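Side-chain contacts in DNA repair protein RAD2 (Saccharomyces cerevisiae, PDB 4Q0W), which cuts single-stranded DNA as a magnesium-dependent endonuclease, represented here by its catalytic core, and is essential for the incision step in excision repair of damaged DNA: residues A[238-243]-A[254-259]; A[261-266]-A[270-275]. One frame throughout, in Å; residues are numbered along the deposited sequence.

In the fold
Of the three helices involved, 230-240 comes first and ends at Leu240. The turn that follows carries Asp243, a probable magnesium ligand, before the chain enters helix 253-263. Contact 1 closes this loop by packing the end of helix 230-240 on the start of helix 253-263, where a DNA phosphate is bound. Contact 2 follows in series. It closes the much tighter turn between helix 253-263 and helix 266-278, so helix 253-263 serves both contacts. Neither loop encloses or crosses the other. The two contacts still touch, because Leu266 of contact 2 packs on Gln238 and Leu239 of contact 1. Three successive helices are thereby tied together, with the DNA phosphate at the contact 1 end only.

Contact 1. Residues A[238-243]-A[254-259]. With nucleotides of chain D.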
loop_
_atom_site.group_PDB
_atom_site.type_symbol
_atom_site.label_atom_id
_atom_site.label_comp_id
_atom_site.label_asym_id
_atom_site.label_seq_id
_atom_site.Cartn_x
_atom_site.Cartn_y
_atom_site.Cartn_z
ATOM N N GLN A 238 -19.202 -3.391 -8.780
ATOM C CA GLN A 238 -19.390 -1.961 -9.026
ATOM C C GLN A 238 -18.699 -1.056 -8.012
ATOM O O GLN A 238 -18.699 0.171 -8.157
ATOM C CB GLN A 238 -20.883 -1.641 -9.120
ATOM C CG GLN A 238 -21.498 -2.262 -10.363
ATOM C CD GLN A 238 -22.998 -2.287 -10.316
ATOM O OE1 GLN A 238 -23.654 -1.270 -10.548
ATOM N NE2 GLN A 238 -23.561 -3.454 -10.012
ATOM N N LEU A 239 -18.114 -1.650 -6.977
ATOM C CA LEU A 239 -17.280 -0.873 -6.064
ATOM C C LEU A 239 -15.803 -1.110 -6.403
ATOM O O LEU A 239 -15.006 -0.165 -6.515
ATOM C CB LEU A 239 -17.562 -1.267 -4.609
ATOM C CG LEU A 239 -18.995 -1.011 -4.148
ATOM C CD1 LEU A 239 -19.224 -1.593 -2.757
ATOM C CD2 LEU A 239 -19.338 0.482 -4.199
ATOM N N LEU A 240 -15.466 -2.384 -6.569
ATOM C CA LEU A 240 -14.093 -2.840 -6.759
ATOM C C LEU A 240 -13.600 -2.606 -8.184
ATOM O O LEU A 240 -12.407 -2.358 -8.402
ATOM C CB LEU A 240 -14.003 -4.335 -6.437
ATOM C CG LEU A 240 -14.249 -4.691 -4.970
ATOM C CD1 LEU A 240 -14.393 -6.195 -4.789
ATOM C CD2 LEU A 240 -13.079 -4.151 -4.158
ATOM N N GLY A 241 -14.518 -2.691 -9.146
ATOM C CA GLY A 241 -14.153 -2.638 -10.553
ATOM C C GLY A 241 -14.029 -4.029 -11.162
ATOM O O GLY A 241 -13.618 -4.979 -10.484
ATOM N N SER A 242 -14.377 -4.150 -12.446
ATOM C CA SER A 242 -14.208 -5.395 -13.187
ATOM C C SER A 242 -14.163 -5.022 -14.656
ATOM O O SER A 242 -14.048 -3.843 -14.991
ATOM C CB SER A 242 -15.388 -6.335 -12.957
ATOM O OG SER A 242 -16.570 -5.820 -13.577
ATOM N N ASP A 243 -14.286 -6.015 -15.528
ATOM C CA ASP A 243 -14.365 -5.746 -16.966
ATOM C C ASP A 243 -15.612 -4.946 -17.343
ATOM O O ASP A 243 -15.674 -4.389 -18.442
ATOM C CB ASP A 243 -14.392 -7.051 -17.764
ATOM C CG ASP A 243 -13.027 -7.698 -17.880
ATOM O OD1 ASP A 243 -12.016 -6.995 -17.647
ATOM O OD2 ASP A 243 -12.979 -8.909 -18.220
ATOM N N VAL A 254 -11.626 -4.094 1.524
ATOM C CA VAL A 254 -12.086 -3.848 2.885
ATOM C C VAL A 254 -13.302 -2.930 2.884
ATOM O O VAL A 254 -14.344 -3.256 3.455
ATOM C CB VAL A 254 -11.006 -3.184 3.749
ATOM C CG1 VAL A 254 -11.554 -2.908 5.153
ATOM C CG2 VAL A 254 -9.761 -4.060 3.828
ATOM N N SER A 255 -13.155 -1.771 2.253
ATOM C CA SER A 255 -14.215 -0.773 2.256
ATOM C C SER A 255 -15.449 -1.277 1.512
ATOM O O SER A 255 -16.579 -0.977 1.904
ATOM C CB SER A 255 -13.713 0.529 1.627
ATOM O OG SER A 255 -12.432 0.869 2.120
ATOM N N SER A 256 -15.233 -2.047 0.445
ATOM C CA SER A 256 -16.347 -2.513 -0.380
ATOM C C SER A 256 -17.206 -3.508 0.386
ATOM O O SER A 256 -18.440 -3.429 0.362
ATOM C CB SER A 256 -15.836 -3.125 -1.681
ATOM O OG SER A 256 -15.143 -2.149 -2.431
ATOM N N ILE A 257 -16.551 -4.439 1.072
ATOM C CA ILE A 257 -17.262 -5.393 1.916
ATOM C C ILE A 257 -18.046 -4.652 3.007
ATOM O O ILE A 257 -19.196 -4.995 3.283
ATOM C CB ILE A 257 -16.301 -6.433 2.547
ATOM C CG1 ILE A 257 -15.826 -7.417 1.487
ATOM C CG2 ILE A 257 -16.999 -7.236 3.659
ATOM C CD1 ILE A 257 -16.958 -8.248 0.899
ATOM N N GLU A 258 -17.436 -3.626 3.605
ATOM C CA GLU A 258 -18.115 -2.854 4.647
ATOM C C GLU A 258 -19.388 -2.198 4.115
ATOM O O GLU A 258 -20.435 -2.232 4.774
ATOM C CB GLU A 258 -17.187 -1.787 5.229
ATOM C CG GLU A 258 -16.117 -2.337 6.160
ATOM C CD GLU A 258 -15.091 -1.286 6.560
ATOM O OE1 GLU A 258 -15.206 -0.123 6.102
ATOM O OE2 GLU A 258 -14.166 -1.628 7.329
ATOM N N VAL A 259 -19.299 -1.603 2.925
ATOM C CA VAL A 259 -20.463 -0.973 2.303
ATOM C C VAL A 259 -21.632 -1.955 2.130
ATOM O O VAL A 259 -22.787 -1.654 2.471
ATOM C CB VAL A 259 -20.093 -0.341 0.942
ATOM C CG1 VAL A 259 -21.342 -0.028 0.130
ATOM C CG2 VAL A 259 -19.255 0.917 1.150
ATOM P P DA D 9 -9.446 -0.823 1.112
ATOM O OP1 DA D 9 -10.868 -0.458 0.874
ATOM O OP2 DA D 9 -9.041 -2.250 1.017
ATOM O "O5'" DA D 9 -8.522 0.051 0.136
ATOM C "C5'" DA D 9 -8.639 1.471 0.168
ATOM C "C4'" DA D 9 -7.689 2.094 -0.832
ATOM O "O4'" DA D 9 -6.318 1.848 -0.426
ATOM C "C3'" DA D 9 -7.794 1.575 -2.265
ATOM O "O3'" DA D 9 -7.834 2.726 -3.081
ATOM C "C2'" DA D 9 -6.522 0.745 -2.476
ATOM C "C1'" DA D 9 -5.550 1.472 -1.553
ATOM N N9 DA D 9 -4.465 0.674 -0.995
ATOM C C8 DA D 9 -4.589 -0.497 -0.289
ATOM N N7 DA D 9 -3.445 -0.986 0.112
ATOM C C5 DA D 9 -2.505 -0.072 -0.349
ATOM C C6 DA D 9 -1.101 -0.035 -0.249
ATOM N N6 DA D 9 -0.400 -0.984 0.393
ATOM N N1 DA D 9 -0.456 1.011 -0.827
ATOM C C2 DA D 9 -1.186 1.946 -1.462
ATOM N N3 DA D 9 -2.515 2.003 -1.628
ATOM C C4 DA D 9 -3.117 0.961 -1.036
ATOM P P DG D 8 -7.606 -2.105 7.508
ATOM O OP1 DG D 8 -9.002 -2.172 8.011
ATOM O OP2 DG D 8 -6.742 -3.309 7.432
ATOM O "O5'" DG D 8 -7.595 -1.470 6.037
ATOM C "C5'" DG D 8 -8.265 -0.242 5.855
ATOM C "C4'" DG D 8 -7.910 0.275 4.486
ATOM O "O4'" DG D 8 -6.532 0.715 4.477
ATOM C "C3'" DG D 8 -8.075 -0.758 3.372
ATOM O "O3'" DG D 8 -9.126 -0.242 2.575
ATOM C "C2'" DG D 8 -6.695 -0.821 2.702
ATOM C "C1'" DG D 8 -6.013 0.450 3.196
ATOM N N9 DG D 8 -4.559 0.373 3.302
ATOM C C8 DG D 8 -3.774 -0.561 3.944
ATOM N N7 DG D 8 -2.495 -0.317 3.830
ATOM C C5 DG D 8 -2.433 0.855 3.079
ATOM C C6 DG D 8 -1.322 1.607 2.634
ATOM O O6 DG D 8 -0.124 1.374 2.834
ATOM N N1 DG D 8 -1.711 2.720 1.891
ATOM C C2 DG D 8 -3.020 3.063 1.621
ATOM N N2 DG D 8 -3.234 4.174 0.895
ATOM N N3 DG D 8 -4.066 2.364 2.035
ATOM C C4 DG D 8 -3.695 1.281 2.748
#
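Ser256 lies against Leu239 and Leu240 where two helices come together in the helix-three-turn-helix (H3TH) region of the XPG/RAD2 nucleases. Val254 and Ser255, at the start of helix 253-263, hold the DNA. At Val254 the backbone N donates to OP2 of DA9 of chain D (3.2 Å). The methyl CG2 of Val254 packs by the same oxygen. Ser255 N donates to the other phosphate oxygen, OP1 of DA9, at 3.0 Å and 157°. Ser255 OG also bonds to OP1, but the modelled distance is very short and its exact value is doubtful. Two successive backbone N-H groups at the start of a helix thus hold one phosphate, and the helix dipole probably favours its negative charge.

Ser256 points to the other helix. Its OG is anti to the carbonyl carbon (chi1 -62°), and this sets the hydroxyl between the two leucines. OG lies 3.4 Å from Leu239 CB and equally far from Leu240 CD2. Neither carbon can satisfy this buried oxygen; it is hydrogen-bonded to Gly252 O, one turn back. Were Leu240 cut back to an alanine, the loss of CG and both methyls would probably open a gap beside Ser256 and Ile8 of helix 5-9, weakening the hold on the end of helix 230-240. Further along, Val259 makes the apolar end of the contact: its CG1 meets Leu239 CD1 at 3.9 Å, while the same leucine methyl lies 3.7 Å from Ser256 O.

Contact 2. Residues A[261-266]-A[270-275]; sequences AEFGNL and KDWYNN
The tight turn between helix 253-263 and helix 266-278 brings Phe263 against Trp272. The Phe263 ring reaches the indole with its CE1 and CZ atoms. CE1 comes 3.4 Å from Trp272 CG, over one face of the indole. CZ sits over the same face, 3.5 Å from Trp272 CD2 and offset toward the rim. The planes of the phenyl and the five-membered ring meet at 40°, so this is neither a parallel stack nor a T-shaped pair. Trp272 has CG anti to the backbone N (chi1 164°), which swings the indole off its helix to meet the phenyl. Arg294 of helix 288-299 makes a cation-pi contact with Trp272, and Leu293 of the same helix touches Phe263.

This is a short helix-to-helix connection. Gly264 follows the first helix with positive phi, a backbone shape that calls for glycine. Asn265 is the N-cap of the next helix: its OD1 accepts from the backbone N of Asn268. Leu266 then begins helix 266-278, and its O accepts from Lys270 N at 2.7 Å and 163°, a bond of the helix's first turn. Lys270 CB rests 3.4 Å from Leu266 O. The rest of the lysine chain leads away from the connection and bends on its way to Phe308 O and Asp305 O, to which NZ is hydrogen-bonded.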
loop_
_atom_site.group_PDB
_atom_site.type_symbol
_atom_site.label_atom_id
_atom_site.label_comp_id
_atom_site.label_asym_id
_atom_site.label_seq_id
_atom_site.Cartn_x
_atom_site.Cartn_y
_atom_site.Cartn_z
ATOM N N ALA A 261 -22.102 -4.793 3.710
ATOM C CA ALA A 261 -22.545 -5.231 5.034
ATOM C C ALA A 261 -23.414 -4.176 5.721
ATOM O O ALA A 261 -24.464 -4.491 6.284
ATOM C CB ALA A 261 -21.341 -5.586 5.909
ATOM N N GLU A 262 -22.982 -2.922 5.667
ATOM C CA GLU A 262 -23.682 -1.871 6.394
ATOM C C GLU A 262 -24.957 -1.387 5.700
ATOM O O GLU A 262 -25.925 -1.065 6.375
ATOM C CB GLU A 262 -22.748 -0.700 6.699
ATOM C CG GLU A 262 -22.974 -0.058 8.077
ATOM C CD GLU A 262 -22.435 -0.904 9.228
ATOM O OE1 GLU A 262 -22.033 -0.319 10.258
ATOM O OE2 GLU A 262 -22.406 -2.151 9.107
ATOM N N PHE A 263 -24.976 -1.360 4.368
ATOM C CA PHE A 263 -26.144 -0.850 3.645
ATOM C C PHE A 263 -27.028 -1.915 2.983
ATOM O O PHE A 263 -28.168 -1.634 2.576
ATOM C CB PHE A 263 -25.710 0.221 2.627
ATOM C CG PHE A 263 -25.054 1.409 3.266
ATOM C CD1 PHE A 263 -25.826 2.426 3.821
ATOM C CD2 PHE A 263 -23.670 1.493 3.359
ATOM C CE1 PHE A 263 -25.223 3.524 4.435
ATOM C CE2 PHE A 263 -23.061 2.594 3.975
ATOM C CZ PHE A 263 -23.844 3.609 4.512
ATOM N N GLY A 264 -26.514 -3.134 2.869
ATOM C CA GLY A 264 -27.276 -4.193 2.233
ATOM C C GLY A 264 -27.168 -4.186 0.718
ATOM O O GLY A 264 -26.902 -5.226 0.103
ATOM N N ASN A 265 -27.390 -3.022 0.113
ATOM C CA ASN A 265 -27.237 -2.872 -1.330
ATOM C C ASN A 265 -26.848 -1.451 -1.743
ATOM O O ASN A 265 -26.892 -0.528 -0.925
ATOM C CB ASN A 265 -28.482 -3.369 -2.093
ATOM C CG ASN A 265 -29.718 -2.478 -1.889
ATOM O OD1 ASN A 265 -29.631 -1.242 -1.790
ATOM N ND2 ASN A 265 -30.883 -3.114 -1.836
ATOM N N LEU A 266 -26.509 -1.282 -3.020
ATOM C CA LEU A 266 -25.955 -0.032 -3.521
ATOM C C LEU A 266 -26.989 1.088 -3.593
ATOM O O LEU A 266 -26.638 2.260 -3.482
ATOM C CB LEU A 266 -25.344 -0.249 -4.912
ATOM C CG LEU A 266 -24.153 -1.219 -4.954
ATOM C CD1 LEU A 266 -23.562 -1.294 -6.349
ATOM C CD2 LEU A 266 -23.084 -0.806 -3.940
ATOM N N LYS A 270 -26.414 4.548 -1.980
ATOM C CA LYS A 270 -26.556 5.797 -2.728
ATOM C C LYS A 270 -27.509 6.754 -2.023
ATOM O O LYS A 270 -27.170 7.915 -1.790
ATOM C CB LYS A 270 -27.048 5.557 -4.155
ATOM C CG LYS A 270 -27.324 6.877 -4.902
ATOM C CD LYS A 270 -27.644 6.664 -6.379
ATOM C CE LYS A 270 -29.004 5.995 -6.591
ATOM N NZ LYS A 270 -29.237 5.725 -8.058
ATOM N N ASP A 271 -28.688 6.254 -1.663
ATOM C CA ASP A 271 -29.686 7.084 -0.983
ATOM C C ASP A 271 -29.093 7.699 0.291
ATOM O O ASP A 271 -29.233 8.904 0.540
ATOM C CB ASP A 271 -30.957 6.275 -0.669
ATOM C CG ASP A 271 -31.768 5.947 -1.920
ATOM O OD1 ASP A 271 -31.572 6.609 -2.963
ATOM O OD2 ASP A 271 -32.602 5.015 -1.864
ATOM N N TRP A 272 -28.393 6.887 1.073
ATOM C CA TRP A 272 -27.736 7.392 2.280
ATOM C C TRP A 272 -26.767 8.542 1.990
ATOM O O TRP A 272 -26.790 9.583 2.651
ATOM C CB TRP A 272 -26.975 6.273 2.991
ATOM C CG TRP A 272 -25.999 6.816 3.969
ATOM C CD1 TRP A 272 -26.270 7.283 5.235
ATOM C CD2 TRP A 272 -24.589 6.991 3.773
ATOM N NE1 TRP A 272 -25.112 7.728 5.831
ATOM C CE2 TRP A 272 -24.066 7.557 4.959
ATOM C CE3 TRP A 272 -23.718 6.706 2.722
ATOM C CZ2 TRP A 272 -22.708 7.845 5.114
ATOM C CZ3 TRP A 272 -22.374 7.002 2.872
ATOM C CH2 TRP A 272 -21.881 7.563 4.061
ATOM N N TYR A 273 -25.908 8.345 0.999
ATOM C CA TYR A 273 -24.911 9.347 0.634
ATOM C C TYR A 273 -25.573 10.603 0.091
ATOM O O TYR A 273 -25.313 11.708 0.565
ATOM C CB TYR A 273 -23.988 8.764 -0.437
ATOM C CG TYR A 273 -22.878 9.674 -0.904
ATOM C CD1 TYR A 273 -21.946 10.193 -0.009
ATOM C CD2 TYR A 273 -22.721 9.962 -2.244
ATOM C CE1 TYR A 273 -20.916 11.000 -0.444
ATOM C CE2 TYR A 273 -21.683 10.756 -2.693
ATOM C CZ TYR A 273 -20.787 11.271 -1.791
ATOM O OH TYR A 273 -19.759 12.067 -2.245
ATOM N N ASN A 274 -26.421 10.430 -0.918
ATOM C CA ASN A 274 -27.061 11.571 -1.555
ATOM C C ASN A 274 -28.008 12.336 -0.635
ATOM O O ASN A 274 -27.972 13.570 -0.603
ATOM C CB ASN A 274 -27.762 11.149 -2.841
ATOM C CG ASN A 274 -26.776 10.810 -3.946
ATOM O OD1 ASN A 274 -25.586 11.083 -3.822
ATOM N ND2 ASN A 274 -27.271 10.250 -5.041
ATOM N N ASN A 275 -28.855 11.622 0.106
ATOM C CA ASN A 275 -29.775 12.307 1.016
ATOM C C ASN A 275 -29.029 13.157 2.037
ATOM O O ASN A 275 -29.450 14.273 2.361
ATOM C CB ASN A 275 -30.683 11.325 1.758
ATOM C CG ASN A 275 -31.652 10.617 0.844
ATOM O OD1 ASN A 275 -31.814 10.980 -0.320
ATOM N ND2 ASN A 275 -32.316 9.600 1.375
#